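Long-range contacts in PelA (Pseudomonas aeruginosa, PDB 5TCB), which probably combines polysaccharide deacetylase and glycoside hydrolase activities, the chain described being the glycoside hydrolase domain of the longer protein: residues Val27-Ala32 with Trp45-Ala50; Leu40-Trp45 with Lys62-Thr67; Met106-Pro111 with Glu149-Ala154; Ala154-Leu159 with Phe177-Glu182; Ala191-His196 with Val232-Leu237. One frame throughout, in Å; residues are numbered along the deposited sequence.

Contact 1 (Val27-Ala32 with Trp45-Ala50); sequences VAFWYA and WVVLEA
Val27 and Trp45 open a parallel ladder between strands 27-30 and 45-48, the first two neighbours in the eight-stranded parallel sheet of a (beta/alpha)8-type barrel; helix 37-40 makes the connection of this beta-alpha-beta unit. Val27 sets CG2 beside CB of Trp45 at 4.1 Å, while its side chain also reaches Val258 and Phe260 of the last strand, which lies beside the first as the barrel closes. Ala28 binds through both backbone polar groups: its N donates to Trp45 O (3.0 Å), and its O accepts from Val47 N. Phe29 lies alongside Val47, the two side chains pointing the same way. CG2 of Val47 sits over one ring face, displaced toward the rim, in a CH-pi contact 4.0 Å from the centroid; CB of Val47 approaches CD2 of Phe29 to 3.5 Å. Trp30 N continues the ladder to Val47 O at 2.8 Å, and its O receives a longer bond from Glu49 N. With CG anti to the backbone N (chi1 -175°), the indole leads away from the second strand, and NE1 bonds to Glu33 O. Tyr31 leans back toward the second strand, its ring edge meeting Val47, with CE1 4.0 Å from CG1.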
# COMPACT_ATOMS: atom_id res chain seq x y z
N VAL A 27 -4.54 -8.22 9.43
CA VAL A 27 -3.49 -7.73 8.55
C VAL A 27 -2.44 -7.02 9.39
O VAL A 27 -2.76 -6.34 10.38
CB VAL A 27 -4.07 -6.83 7.43
CG1 VAL A 27 -4.72 -5.55 8.00
CG2 VAL A 27 -3.02 -6.50 6.42
N ALA A 28 -1.18 -7.20 9.00
CA ALA A 28 -0.06 -6.44 9.52
C ALA A 28 0.79 -5.90 8.38
O ALA A 28 0.84 -6.47 7.28
CB ALA A 28 0.80 -7.30 10.48
N PHE A 29 1.47 -4.78 8.66
CA PHE A 29 2.43 -4.15 7.75
C PHE A 29 3.73 -3.98 8.50
O PHE A 29 3.72 -3.47 9.63
CB PHE A 29 1.96 -2.76 7.30
CG PHE A 29 0.77 -2.75 6.36
CD1 PHE A 29 -0.50 -3.03 6.83
CD2 PHE A 29 0.94 -2.43 5.01
CE1 PHE A 29 -1.60 -3.01 5.98
CE2 PHE A 29 -0.15 -2.41 4.15
CZ PHE A 29 -1.42 -2.71 4.63
N TRP A 30 4.84 -4.38 7.87
CA TRP A 30 6.16 -4.25 8.49
C TRP A 30 7.14 -3.87 7.40
O TRP A 30 7.40 -4.68 6.50
CB TRP A 30 6.59 -5.55 9.19
CG TRP A 30 7.89 -5.38 9.91
CD1 TRP A 30 9.15 -5.37 9.35
CD2 TRP A 30 8.09 -5.15 11.32
NE1 TRP A 30 10.09 -5.16 10.31
CE2 TRP A 30 9.48 -5.03 11.53
CE3 TRP A 30 7.23 -5.06 12.41
CZ2 TRP A 30 10.02 -4.79 12.78
CZ3 TRP A 30 7.77 -4.85 13.66
CH2 TRP A 30 9.15 -4.72 13.85
N TYR A 31 7.68 -2.66 7.45
CA TYR A 31 8.55 -2.17 6.39
C TYR A 31 10.01 -2.08 6.82
O TYR A 31 10.87 -1.65 6.02
CB TYR A 31 8.07 -0.79 5.93
CG TYR A 31 6.75 -0.76 5.19
CD1 TYR A 31 6.19 -1.91 4.65
CD2 TYR A 31 6.07 0.42 5.01
CE1 TYR A 31 5.01 -1.86 3.96
CE2 TYR A 31 4.87 0.47 4.32
CZ TYR A 31 4.37 -0.66 3.79
OH TYR A 31 3.18 -0.63 3.10
N ALA A 32 10.30 -2.39 8.06
CA ALA A 32 11.62 -2.20 8.64
C ALA A 32 12.47 -3.46 8.52
O ALA A 32 12.00 -4.54 8.15
CB ALA A 32 11.48 -1.78 10.11
N TRP A 45 -2.93 -11.72 6.53
CA TRP A 45 -2.13 -11.09 5.49
C TRP A 45 -1.04 -10.26 6.14
O TRP A 45 -1.29 -9.57 7.15
CB TRP A 45 -2.99 -10.17 4.61
CG TRP A 45 -3.94 -10.81 3.66
CD1 TRP A 45 -4.36 -12.11 3.62
CD2 TRP A 45 -4.62 -10.14 2.58
NE1 TRP A 45 -5.25 -12.29 2.59
CE2 TRP A 45 -5.40 -11.09 1.93
CE3 TRP A 45 -4.59 -8.83 2.09
CZ2 TRP A 45 -6.20 -10.77 0.82
CZ3 TRP A 45 -5.36 -8.51 1.01
CH2 TRP A 45 -6.14 -9.47 0.37
N VAL A 46 0.17 -10.36 5.59
CA VAL A 46 1.31 -9.58 6.07
C VAL A 46 1.95 -8.89 4.87
O VAL A 46 2.33 -9.56 3.91
CB VAL A 46 2.33 -10.44 6.82
CG1 VAL A 46 3.44 -9.57 7.36
CG2 VAL A 46 1.68 -11.17 7.96
N VAL A 47 2.08 -7.57 4.95
CA VAL A 47 2.74 -6.77 3.93
C VAL A 47 4.12 -6.37 4.43
O VAL A 47 4.26 -5.82 5.52
CB VAL A 47 1.91 -5.53 3.60
CG1 VAL A 47 2.61 -4.72 2.50
CG2 VAL A 47 0.48 -5.89 3.18
N LEU A 48 5.14 -6.66 3.62
CA LEU A 48 6.53 -6.52 4.01
C LEU A 48 7.31 -5.73 2.97
O LEU A 48 6.99 -5.75 1.77
CB LEU A 48 7.20 -7.88 4.14
CG LEU A 48 6.47 -8.80 5.11
CD1 LEU A 48 6.32 -10.17 4.52
CD2 LEU A 48 7.19 -8.81 6.41
N GLU A 49 8.37 -5.09 3.42
CA GLU A 49 9.41 -4.60 2.51
C GLU A 49 10.32 -5.77 2.22
O GLU A 49 11.11 -6.21 3.07
CB GLU A 49 10.15 -3.42 3.12
CG GLU A 49 11.37 -2.96 2.32
CD GLU A 49 11.08 -2.79 0.84
OE1 GLU A 49 10.25 -1.94 0.44
OE2 GLU A 49 11.71 -3.53 0.06
N ALA A 50 10.23 -6.28 0.99
CA ALA A 50 10.94 -7.49 0.59
C ALA A 50 12.46 -7.37 0.68
O ALA A 50 13.17 -8.38 0.79
CB ALA A 50 10.51 -7.87 -0.84
O HOH W 1 10.34 -5.51 5.94

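Contact 2 (Leu40-Trp45 with Lys62-Thr67); sequences LSQFDW and KEQGST
The start of strand 67-73 is joined to strand 45-48 where Thr67 meets Asp44 and Trp45: Thr67 N donates to Asp44 O at 2.8 Å, and Trp45 pairs with Thr67 as a parallel bridge. The two side chains run alongside, with CB of Thr67 3.7 Å from CD1 of Trp45 and CG2 over one face of the indole. One residue earlier, Ser66 turns its hydroxyl back to the loop. Its OG is anti to the backbone N (chi1 -169°) and donates to Phe43 O at 2.8 Å, tilted 30° from the carbonyl plane. Both partners lie just before neighbouring barrel strands, 45-48 and 67-73. The chain enters the first through a type I turn, Leu40 to Phe43, and the second through a Schellman motif at Gly65 (positive phi), following helix 55-63. Beyond them, Ser41 and Gln64 pack CB to CB at 3.6 Å, and Ser41 OG is engaged by Gln42 NE2 and Ala38 O. One water accepts from Gln42 NE2 and donates to both Gln64 O and Gln64 OE1 (2.6 Å). A second lies 2.7 Å from each of Asp44 OD1, Gly65 O and Thr67 OG1, while Asp44 OD2 is taken by Ser25 N.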
# COMPACT_ATOMS: atom_id res chain seq x y z
N LEU A 40 4.67 -12.05 13.21
CA LEU A 40 3.93 -11.63 12.03
C LEU A 40 3.14 -12.77 11.42
O LEU A 40 2.09 -12.54 10.81
CB LEU A 40 4.91 -11.03 11.02
CG LEU A 40 5.46 -9.65 11.39
CD1 LEU A 40 6.59 -9.28 10.48
CD2 LEU A 40 4.35 -8.61 11.29
N SER A 41 3.61 -14.01 11.58
CA SER A 41 2.96 -15.16 10.96
C SER A 41 1.58 -15.43 11.50
O SER A 41 0.84 -16.20 10.88
CB SER A 41 3.80 -16.42 11.17
OG SER A 41 3.64 -16.98 12.48
N GLN A 42 1.21 -14.83 12.62
CA GLN A 42 -0.12 -15.03 13.19
C GLN A 42 -1.17 -14.09 12.61
O GLN A 42 -2.34 -14.22 12.95
CB GLN A 42 -0.06 -14.90 14.71
CG GLN A 42 0.88 -15.93 15.29
CD GLN A 42 0.50 -17.35 14.89
OE1 GLN A 42 -0.52 -17.88 15.33
NE2 GLN A 42 1.29 -17.97 14.03
N PHE A 43 -0.77 -13.17 11.73
CA PHE A 43 -1.70 -12.34 10.97
C PHE A 43 -2.03 -13.04 9.66
O PHE A 43 -1.21 -13.78 9.11
CB PHE A 43 -1.10 -10.95 10.68
CG PHE A 43 -0.88 -10.10 11.91
CD1 PHE A 43 0.27 -10.25 12.68
CD2 PHE A 43 -1.79 -9.11 12.26
CE1 PHE A 43 0.49 -9.44 13.78
CE2 PHE A 43 -1.58 -8.31 13.37
CZ PHE A 43 -0.42 -8.49 14.13
N ASP A 44 -3.26 -12.84 9.18
CA ASP A 44 -3.73 -13.53 7.97
C ASP A 44 -2.97 -13.03 6.74
O ASP A 44 -2.43 -13.83 5.96
CB ASP A 44 -5.24 -13.31 7.85
CG ASP A 44 -5.89 -14.15 6.77
OD1 ASP A 44 -5.32 -15.19 6.35
OD2 ASP A 44 -7.03 -13.82 6.38
N TRP A 45 -2.93 -11.72 6.53
CA TRP A 45 -2.13 -11.09 5.49
C TRP A 45 -1.04 -10.26 6.14
O TRP A 45 -1.29 -9.57 7.15
CB TRP A 45 -2.99 -10.17 4.61
CG TRP A 45 -3.94 -10.81 3.66
CD1 TRP A 45 -4.36 -12.11 3.62
CD2 TRP A 45 -4.62 -10.14 2.58
NE1 TRP A 45 -5.25 -12.29 2.59
CE2 TRP A 45 -5.40 -11.09 1.93
CE3 TRP A 45 -4.59 -8.83 2.09
CZ2 TRP A 45 -6.20 -10.77 0.82
CZ3 TRP A 45 -5.36 -8.51 1.01
CH2 TRP A 45 -6.14 -9.47 0.37
N LYS A 62 4.30 -18.53 4.80
CA LYS A 62 3.26 -19.32 4.15
C LYS A 62 3.03 -20.64 4.87
O LYS A 62 1.88 -21.07 5.05
CB LYS A 62 3.60 -19.53 2.67
CG LYS A 62 3.48 -18.23 1.84
CD LYS A 62 3.63 -18.43 0.33
CE LYS A 62 5.01 -18.91 -0.09
NZ LYS A 62 5.08 -19.12 -1.57
N GLU A 63 4.12 -21.30 5.31
CA GLU A 63 4.00 -22.56 6.05
C GLU A 63 3.16 -22.38 7.30
O GLU A 63 2.43 -23.29 7.70
CB GLU A 63 5.39 -23.07 6.45
CG GLU A 63 6.24 -23.55 5.30
CD GLU A 63 7.68 -23.80 5.70
OE1 GLU A 63 8.03 -23.54 6.87
OE2 GLU A 63 8.47 -24.24 4.85
N GLN A 64 3.30 -21.23 7.95
CA GLN A 64 2.54 -20.93 9.15
C GLN A 64 1.10 -20.57 8.88
O GLN A 64 0.33 -20.41 9.84
CB GLN A 64 3.21 -19.78 9.92
CG GLN A 64 4.54 -20.13 10.53
CD GLN A 64 4.43 -21.20 11.60
OE1 GLN A 64 3.55 -21.14 12.45
NE2 GLN A 64 5.30 -22.18 11.54
N GLY A 65 0.70 -20.38 7.62
CA GLY A 65 -0.66 -20.05 7.28
C GLY A 65 -0.90 -18.61 6.89
O GLY A 65 -2.06 -18.23 6.68
N SER A 66 0.14 -17.79 6.84
CA SER A 66 0.01 -16.39 6.49
C SER A 66 0.16 -16.19 4.98
O SER A 66 0.66 -17.06 4.26
CB SER A 66 1.05 -15.57 7.27
OG SER A 66 0.80 -14.19 7.15
N THR A 67 -0.35 -15.07 4.51
CA THR A 67 -0.29 -14.70 3.09
C THR A 67 0.62 -13.49 2.96
O THR A 67 0.23 -12.39 3.37
CB THR A 67 -1.70 -14.40 2.55
OG1 THR A 67 -2.53 -15.55 2.67
CG2 THR A 67 -1.69 -14.05 1.09
O HOH W 2 1.03 -20.71 12.65
O HOH W 3 -3.43 -16.64 5.02

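Contact 3 (Met106-Pro111 with Glu149-Ala154); sequences MDLAAP and EGQRRA
Gln151 spends both ends of its amide on the loop residues Asp107 and Leu108. NE2 donates to Asp107 OD1 at 2.9 Å in a nearly straight bond that lies in the amide plane, while OE1 accepts from Leu108 N at 3.0 Å on a lone pair. With two such bonds the amide's rotation is fixed. Packing against OE1 is tight, since CD2 of Leu108 also comes within 3.0 Å of it. The Gln151 chain, bent at chi2 (-65°), crosses the side chains of both partners at about a right angle. One turn along helix 145-165, the methyl of Ala154 fills in beside Leu108 and Ala109, its CB 3.9 Å from Leu108 CB. Farther out, Arg114 NH1 bonds to both Leu108 O and Ala154 O. Asp107 OD1 is held in turn by Ala109 N (2.9 Å), which meets it from the carboxylate face opposite Gln151 NE2. That second bond makes an Asx turn within the type I turn Asp107-Ala110, which leads into helix 111-126 with Ala110 at its N-cap.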
# COMPACT_ATOMS: atom_id res chain seq x y z
N MET A 106 6.90 9.43 -10.76
CA MET A 106 7.25 8.88 -12.05
C MET A 106 6.09 9.01 -13.04
O MET A 106 4.91 9.08 -12.66
CB MET A 106 7.65 7.42 -11.91
CG MET A 106 8.81 7.20 -10.90
SD MET A 106 10.33 8.07 -11.33
CE MET A 106 10.85 7.08 -12.75
N ASP A 107 6.48 9.07 -14.30
CA ASP A 107 5.55 9.11 -15.42
C ASP A 107 5.05 7.70 -15.68
O ASP A 107 5.81 6.83 -16.11
CB ASP A 107 6.28 9.68 -16.63
CG ASP A 107 5.44 9.70 -17.91
OD1 ASP A 107 4.27 9.29 -17.90
OD2 ASP A 107 5.99 10.14 -18.95
N LEU A 108 3.75 7.47 -15.43
CA LEU A 108 3.20 6.14 -15.56
C LEU A 108 3.09 5.69 -17.00
O LEU A 108 2.85 4.51 -17.26
CB LEU A 108 1.82 6.09 -14.89
CG LEU A 108 1.77 6.22 -13.35
CD1 LEU A 108 2.62 5.19 -12.69
CD2 LEU A 108 2.20 7.57 -12.86
N ALA A 109 3.25 6.61 -17.95
CA ALA A 109 3.33 6.28 -19.36
C ALA A 109 4.75 5.98 -19.83
O ALA A 109 4.93 5.56 -20.98
CB ALA A 109 2.76 7.43 -20.20
N ALA A 110 5.76 6.17 -18.99
CA ALA A 110 7.14 5.97 -19.42
C ALA A 110 7.44 4.48 -19.57
O ALA A 110 7.26 3.73 -18.63
CB ALA A 110 8.10 6.62 -18.43
N PRO A 111 7.92 4.02 -20.74
CA PRO A 111 8.19 2.58 -20.87
C PRO A 111 9.23 2.05 -19.90
O PRO A 111 9.10 0.91 -19.43
CB PRO A 111 8.64 2.44 -22.34
CG PRO A 111 8.94 3.83 -22.81
CD PRO A 111 8.08 4.75 -22.01
N GLU A 149 -5.40 13.22 -16.32
CA GLU A 149 -6.19 12.18 -16.96
C GLU A 149 -5.30 11.23 -17.75
O GLU A 149 -5.52 10.02 -17.74
CB GLU A 149 -7.28 12.78 -17.84
CG GLU A 149 -8.10 11.77 -18.63
CD GLU A 149 -8.88 10.79 -17.76
OE1 GLU A 149 -8.99 11.02 -16.53
OE2 GLU A 149 -9.39 9.80 -18.33
N GLY A 150 -4.29 11.74 -18.44
CA GLY A 150 -3.41 10.86 -19.17
C GLY A 150 -2.64 9.93 -18.24
O GLY A 150 -2.40 8.76 -18.56
N GLN A 151 -2.23 10.45 -17.08
CA GLN A 151 -1.58 9.61 -16.09
C GLN A 151 -2.53 8.57 -15.52
O GLN A 151 -2.14 7.41 -15.31
CB GLN A 151 -1.03 10.47 -14.95
CG GLN A 151 0.15 11.32 -15.39
CD GLN A 151 1.36 10.48 -15.77
OE1 GLN A 151 1.88 9.72 -14.96
NE2 GLN A 151 1.81 10.59 -17.01
N ARG A 152 -3.77 8.97 -15.26
CA ARG A 152 -4.75 8.03 -14.70
C ARG A 152 -4.97 6.86 -15.65
O ARG A 152 -5.05 5.71 -15.22
CB ARG A 152 -6.07 8.76 -14.44
CG ARG A 152 -7.09 7.93 -13.70
CD ARG A 152 -8.47 8.55 -13.70
NE ARG A 152 -9.05 8.52 -15.04
CZ ARG A 152 -9.65 7.46 -15.57
NH1 ARG A 152 -9.81 6.33 -14.87
NH2 ARG A 152 -10.12 7.51 -16.80
N ARG A 153 -5.07 7.15 -16.95
CA ARG A 153 -5.26 6.11 -17.94
C ARG A 153 -4.03 5.22 -18.05
O ARG A 153 -4.14 4.01 -18.20
CB ARG A 153 -5.60 6.73 -19.30
CG ARG A 153 -6.95 7.43 -19.34
CD ARG A 153 -7.21 8.07 -20.71
NE ARG A 153 -8.47 8.80 -20.72
CZ ARG A 153 -8.97 9.43 -21.78
NH1 ARG A 153 -8.32 9.42 -22.93
NH2 ARG A 153 -10.13 10.06 -21.68
N ALA A 154 -2.84 5.82 -17.96
CA ALA A 154 -1.61 5.03 -18.00
C ALA A 154 -1.50 4.14 -16.77
O ALA A 154 -1.01 3.01 -16.86
CB ALA A 154 -0.41 5.95 -18.09

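Contact 4 (Ala154-Leu159 with Phe177-Glu182); sequences ALASFL and FEVLPE
Ala156 and Val179 are where the backbones come nearest, their CA atoms 5.6 Å apart, as helix 145-165 passes a loop that tightens into the 3-10 segment 180-182. Within that loop Glu182 N bonds back to Val179 O at the short helical turn, and the CB of Val179 points toward the helix. The side chains meet through apolar groups, and Val179 divides its two methyls among three helix residues. CG1, beside the backbone N and anti to the carbonyl carbon (chi1 -68°), reaches Leu155 CD2 at 3.9 Å and Ala156 CB at 4.0 Å. The other branch, CG2, touches Leu159 CD1 at 3.8 Å. Both leucine side chains cross that of Val179 at about a right angle. In the (beta/alpha)8-type barrel this loop follows strand 170-174 and leads to strand 187-192, with the short 3-10 turn where a longer helix usually stands. Arg152 O also lies against CG1, so this methyl is set among Arg152, Leu155 and Ala156. At the exposed end, Glu182 OE1 comes within 4.4 Å of Ala156 CB, and its OE2 makes a salt bridge with Arg152 NH1.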
# COMPACT_ATOMS: atom_id res chain seq x y z
N ALA A 154 -2.84 5.82 -17.96
CA ALA A 154 -1.61 5.03 -18.00
C ALA A 154 -1.50 4.14 -16.77
O ALA A 154 -1.01 3.01 -16.86
CB ALA A 154 -0.41 5.95 -18.09
N LEU A 155 -1.96 4.63 -15.62
CA LEU A 155 -1.97 3.82 -14.41
C LEU A 155 -2.93 2.65 -14.56
O LEU A 155 -2.57 1.51 -14.25
CB LEU A 155 -2.37 4.68 -13.20
CG LEU A 155 -2.49 3.91 -11.89
CD1 LEU A 155 -1.16 3.28 -11.53
CD2 LEU A 155 -2.93 4.85 -10.77
N ALA A 156 -4.15 2.90 -15.07
CA ALA A 156 -5.12 1.82 -15.21
C ALA A 156 -4.60 0.76 -16.18
O ALA A 156 -4.70 -0.45 -15.91
CB ALA A 156 -6.47 2.37 -15.66
N SER A 157 -4.00 1.18 -17.31
CA SER A 157 -3.48 0.19 -18.25
C SER A 157 -2.30 -0.57 -17.67
O SER A 157 -2.14 -1.77 -17.95
CB SER A 157 -3.09 0.86 -19.57
OG SER A 157 -1.94 1.67 -19.44
N PHE A 158 -1.46 0.10 -16.88
CA PHE A 158 -0.36 -0.60 -16.22
C PHE A 158 -0.88 -1.67 -15.27
O PHE A 158 -0.39 -2.81 -15.27
CB PHE A 158 0.54 0.37 -15.45
CG PHE A 158 1.50 -0.36 -14.57
CD1 PHE A 158 2.62 -0.95 -15.12
CD2 PHE A 158 1.22 -0.56 -13.23
CE1 PHE A 158 3.48 -1.68 -14.34
CE2 PHE A 158 2.10 -1.31 -12.43
CZ PHE A 158 3.21 -1.87 -13.00
N LEU A 159 -1.87 -1.32 -14.45
CA LEU A 159 -2.39 -2.28 -13.47
C LEU A 159 -3.03 -3.47 -14.17
O LEU A 159 -2.88 -4.61 -13.74
CB LEU A 159 -3.37 -1.59 -12.52
CG LEU A 159 -2.74 -0.52 -11.61
CD1 LEU A 159 -3.80 0.34 -10.90
CD2 LEU A 159 -1.80 -1.17 -10.58
N PHE A 177 -8.79 4.95 -6.00
CA PHE A 177 -10.19 5.20 -6.27
C PHE A 177 -10.42 5.67 -7.69
O PHE A 177 -11.50 5.43 -8.26
CB PHE A 177 -10.73 6.24 -5.29
CG PHE A 177 -10.54 5.87 -3.84
CD1 PHE A 177 -10.96 4.65 -3.37
CD2 PHE A 177 -9.94 6.75 -2.95
CE1 PHE A 177 -10.75 4.29 -2.04
CE2 PHE A 177 -9.76 6.41 -1.62
CZ PHE A 177 -10.16 5.21 -1.17
N GLU A 178 -9.46 6.38 -8.28
CA GLU A 178 -9.64 6.93 -9.61
C GLU A 178 -9.54 5.87 -10.70
O GLU A 178 -9.98 6.11 -11.83
CB GLU A 178 -8.60 8.02 -9.87
CG GLU A 178 -8.71 9.24 -8.97
CD GLU A 178 -8.12 9.05 -7.57
OE1 GLU A 178 -7.42 8.03 -7.29
OE2 GLU A 178 -8.40 9.94 -6.74
N VAL A 179 -8.94 4.72 -10.40
CA VAL A 179 -8.77 3.66 -11.38
C VAL A 179 -9.60 2.43 -11.06
O VAL A 179 -9.95 1.68 -11.99
CB VAL A 179 -7.28 3.27 -11.57
CG1 VAL A 179 -6.49 4.42 -12.24
CG2 VAL A 179 -6.61 2.86 -10.28
N LEU A 180 -9.97 2.20 -9.81
CA LEU A 180 -10.72 0.99 -9.46
C LEU A 180 -11.98 0.78 -10.28
O LEU A 180 -12.24 -0.38 -10.67
CB LEU A 180 -11.06 0.99 -7.96
CG LEU A 180 -9.89 0.56 -7.08
CD1 LEU A 180 -10.02 1.10 -5.66
CD2 LEU A 180 -9.77 -0.97 -7.07
N PRO A 181 -12.80 1.78 -10.59
CA PRO A 181 -14.02 1.49 -11.34
C PRO A 181 -13.75 0.91 -12.72
O PRO A 181 -14.63 0.23 -13.27
CB PRO A 181 -14.73 2.85 -11.41
CG PRO A 181 -14.22 3.60 -10.23
CD PRO A 181 -12.77 3.18 -10.13
N GLU A 182 -12.58 1.15 -13.30
CA GLU A 182 -12.21 0.60 -14.59
C GLU A 182 -11.45 -0.72 -14.50
O GLU A 182 -11.04 -1.25 -15.54
CB GLU A 182 -11.36 1.60 -15.36
CG GLU A 182 -12.18 2.77 -15.87
CD GLU A 182 -11.33 3.85 -16.47
OE1 GLU A 182 -10.44 3.52 -17.27
OE2 GLU A 182 -11.53 5.02 -16.11

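Contact 5 (Ala191-His196 with Val232-Leu237); sequences AVESIH and VAIDYL
The Tyr236 ring meets Glu193 edge-on: OE1 lies near the ring plane, and OH donates to it at 2.6 Å. The carboxylate, its plane turned 62° from the ring, takes this bond on the anti side of OE1, while its OE2 is held by Asn174 ND2. Over the centre of one face of the His196 ring sits CG2 of Ile195, and His196 NE2 bonds to Glu255. The third flat group, the Asp235 carboxylate, accepts from two successive backbone N-H groups: OD1 from Ile195 N (2.8 Å) and OD2 from His196 N (2.8 Å), both on the syn side. OD2 also receives Ala197 N, so three backbone donors pin this buried group. All this lies at the C-terminal ends of parallel strands 187-192 and 231-236, the end of a (beta/alpha)8-type barrel that carries the active site in such enzymes. The strands pair through Val192, whose N donates to Val232 O (2.9 Å) and whose O accepts from Ile234 N. Beyond the Val192-Ala233 bridge, side chains make the bonds, around a cis peptide between Glu193 and Ser194. Ser194 OG, beside its own backbone N (chi1 -67°), donates to Ile234 O at 2.7 Å in the carbonyl plane. CD1 of Ile234 packs on the Ala191 methyl (3.8 Å) on one face of the sheet, and CG1 of Ile195 against CB of Ala233 (3.6 Å) on the other.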
# COMPACT_ATOMS: atom_id res chain seq x y z
N ALA A 191 -6.76 -0.77 0.79
CA ALA A 191 -6.41 -0.13 2.05
C ALA A 191 -6.63 1.37 1.97
O ALA A 191 -6.60 1.99 0.91
CB ALA A 191 -4.95 -0.40 2.43
N VAL A 192 -6.79 1.96 3.15
CA VAL A 192 -6.95 3.40 3.30
C VAL A 192 -6.22 3.87 4.55
O VAL A 192 -6.52 3.44 5.67
CB VAL A 192 -8.43 3.82 3.38
CG1 VAL A 192 -8.52 5.36 3.56
CG2 VAL A 192 -9.17 3.38 2.15
N GLU A 193 -5.26 4.76 4.35
CA GLU A 193 -4.69 5.56 5.42
C GLU A 193 -5.40 6.91 5.39
O GLU A 193 -5.18 7.68 4.42
CB GLU A 193 -3.19 5.81 5.22
CG GLU A 193 -2.34 4.60 4.94
CD GLU A 193 -0.98 5.03 4.41
OE1 GLU A 193 -0.08 5.34 5.21
OE2 GLU A 193 -0.83 5.11 3.17
N SER A 194 -6.26 7.27 6.35
CA SER A 194 -6.61 6.55 7.56
C SER A 194 -8.10 6.80 7.80
O SER A 194 -8.70 7.66 7.14
CB SER A 194 -5.78 7.03 8.75
OG SER A 194 -4.42 6.71 8.61
N ILE A 195 -8.69 6.12 8.77
CA ILE A 195 -10.13 6.23 8.99
C ILE A 195 -10.40 7.16 10.18
O ILE A 195 -11.08 8.18 10.03
CB ILE A 195 -10.79 4.85 9.17
CG1 ILE A 195 -10.63 3.98 7.91
CG2 ILE A 195 -12.28 4.97 9.54
CD1 ILE A 195 -11.16 4.61 6.61
N HIS A 196 -9.88 6.83 11.36
CA HIS A 196 -10.09 7.67 12.53
C HIS A 196 -8.81 8.31 13.04
O HIS A 196 -8.79 9.51 13.35
CB HIS A 196 -10.73 6.86 13.66
CG HIS A 196 -12.10 6.36 13.35
ND1 HIS A 196 -13.15 7.20 13.05
CD2 HIS A 196 -12.60 5.10 13.32
CE1 HIS A 196 -14.24 6.48 12.83
NE2 HIS A 196 -13.93 5.21 12.99
N VAL A 232 -9.28 -2.41 4.12
CA VAL A 232 -8.33 -2.41 5.21
C VAL A 232 -8.13 -0.97 5.65
O VAL A 232 -7.91 -0.08 4.82
CB VAL A 232 -7.00 -3.07 4.78
CG1 VAL A 232 -5.89 -2.72 5.74
CG2 VAL A 232 -7.20 -4.56 4.65
N ALA A 233 -8.26 -0.73 6.94
CA ALA A 233 -7.98 0.56 7.54
C ALA A 233 -6.58 0.54 8.12
O ALA A 233 -6.29 -0.29 8.99
CB ALA A 233 -9.00 0.89 8.64
N ILE A 234 -5.72 1.43 7.65
CA ILE A 234 -4.38 1.61 8.23
C ILE A 234 -4.42 2.91 9.02
O ILE A 234 -4.30 4.00 8.47
CB ILE A 234 -3.27 1.67 7.17
CG1 ILE A 234 -3.31 0.46 6.26
CG2 ILE A 234 -1.92 1.72 7.88
CD1 ILE A 234 -2.38 0.61 5.01
N ASP A 235 -4.59 2.77 10.34
CA ASP A 235 -4.62 3.89 11.26
C ASP A 235 -3.34 3.90 12.10
O ASP A 235 -2.61 2.92 12.20
CB ASP A 235 -5.86 3.82 12.16
CG ASP A 235 -7.11 4.34 11.46
OD1 ASP A 235 -7.21 4.22 10.21
OD2 ASP A 235 -7.99 4.88 12.16
N TYR A 236 -3.08 5.05 12.71
CA TYR A 236 -1.79 5.31 13.34
C TYR A 236 -1.99 5.80 14.77
O TYR A 236 -2.64 6.83 14.99
CB TYR A 236 -1.00 6.34 12.52
CG TYR A 236 -0.60 5.80 11.17
CD1 TYR A 236 -1.22 6.25 10.02
CD2 TYR A 236 0.39 4.84 11.07
CE1 TYR A 236 -0.84 5.73 8.77
CE2 TYR A 236 0.76 4.30 9.83
CZ TYR A 236 0.14 4.77 8.70
OH TYR A 236 0.55 4.25 7.48
N LEU A 237 -1.42 5.05 15.73
CA LEU A 237 -1.32 5.46 17.13
C LEU A 237 0.05 5.04 17.63
O LEU A 237 0.56 3.98 17.22
CB LEU A 237 -2.41 4.83 18.02
CG LEU A 237 -3.81 5.40 17.86
CD1 LEU A 237 -4.81 4.57 18.65
CD2 LEU A 237 -3.87 6.87 18.30

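From the N terminus, contact 1 closes the first beta-alpha-beta loop of the barrel. Contact 2 crosses it, since its segments alternate with those of contact 1 along the chain; they share Trp45 and together join strands 27-30, 45-48 and 67-73 side by side. Contacts 3 and 4 then follow in series and both use helix 145-165, sharing Ala154. Contact 3 ties that helix to the loop before helix 111-126, contact 4 to the loop after strand 170-174, and the two touch where Leu108 meets Leu155. Contact 5 closes last, joining strands 187-192 and 231-236. Inside the barrel, Phe29 and Val27 of contact 1 pack against Ile234 and Val232 of contact 5.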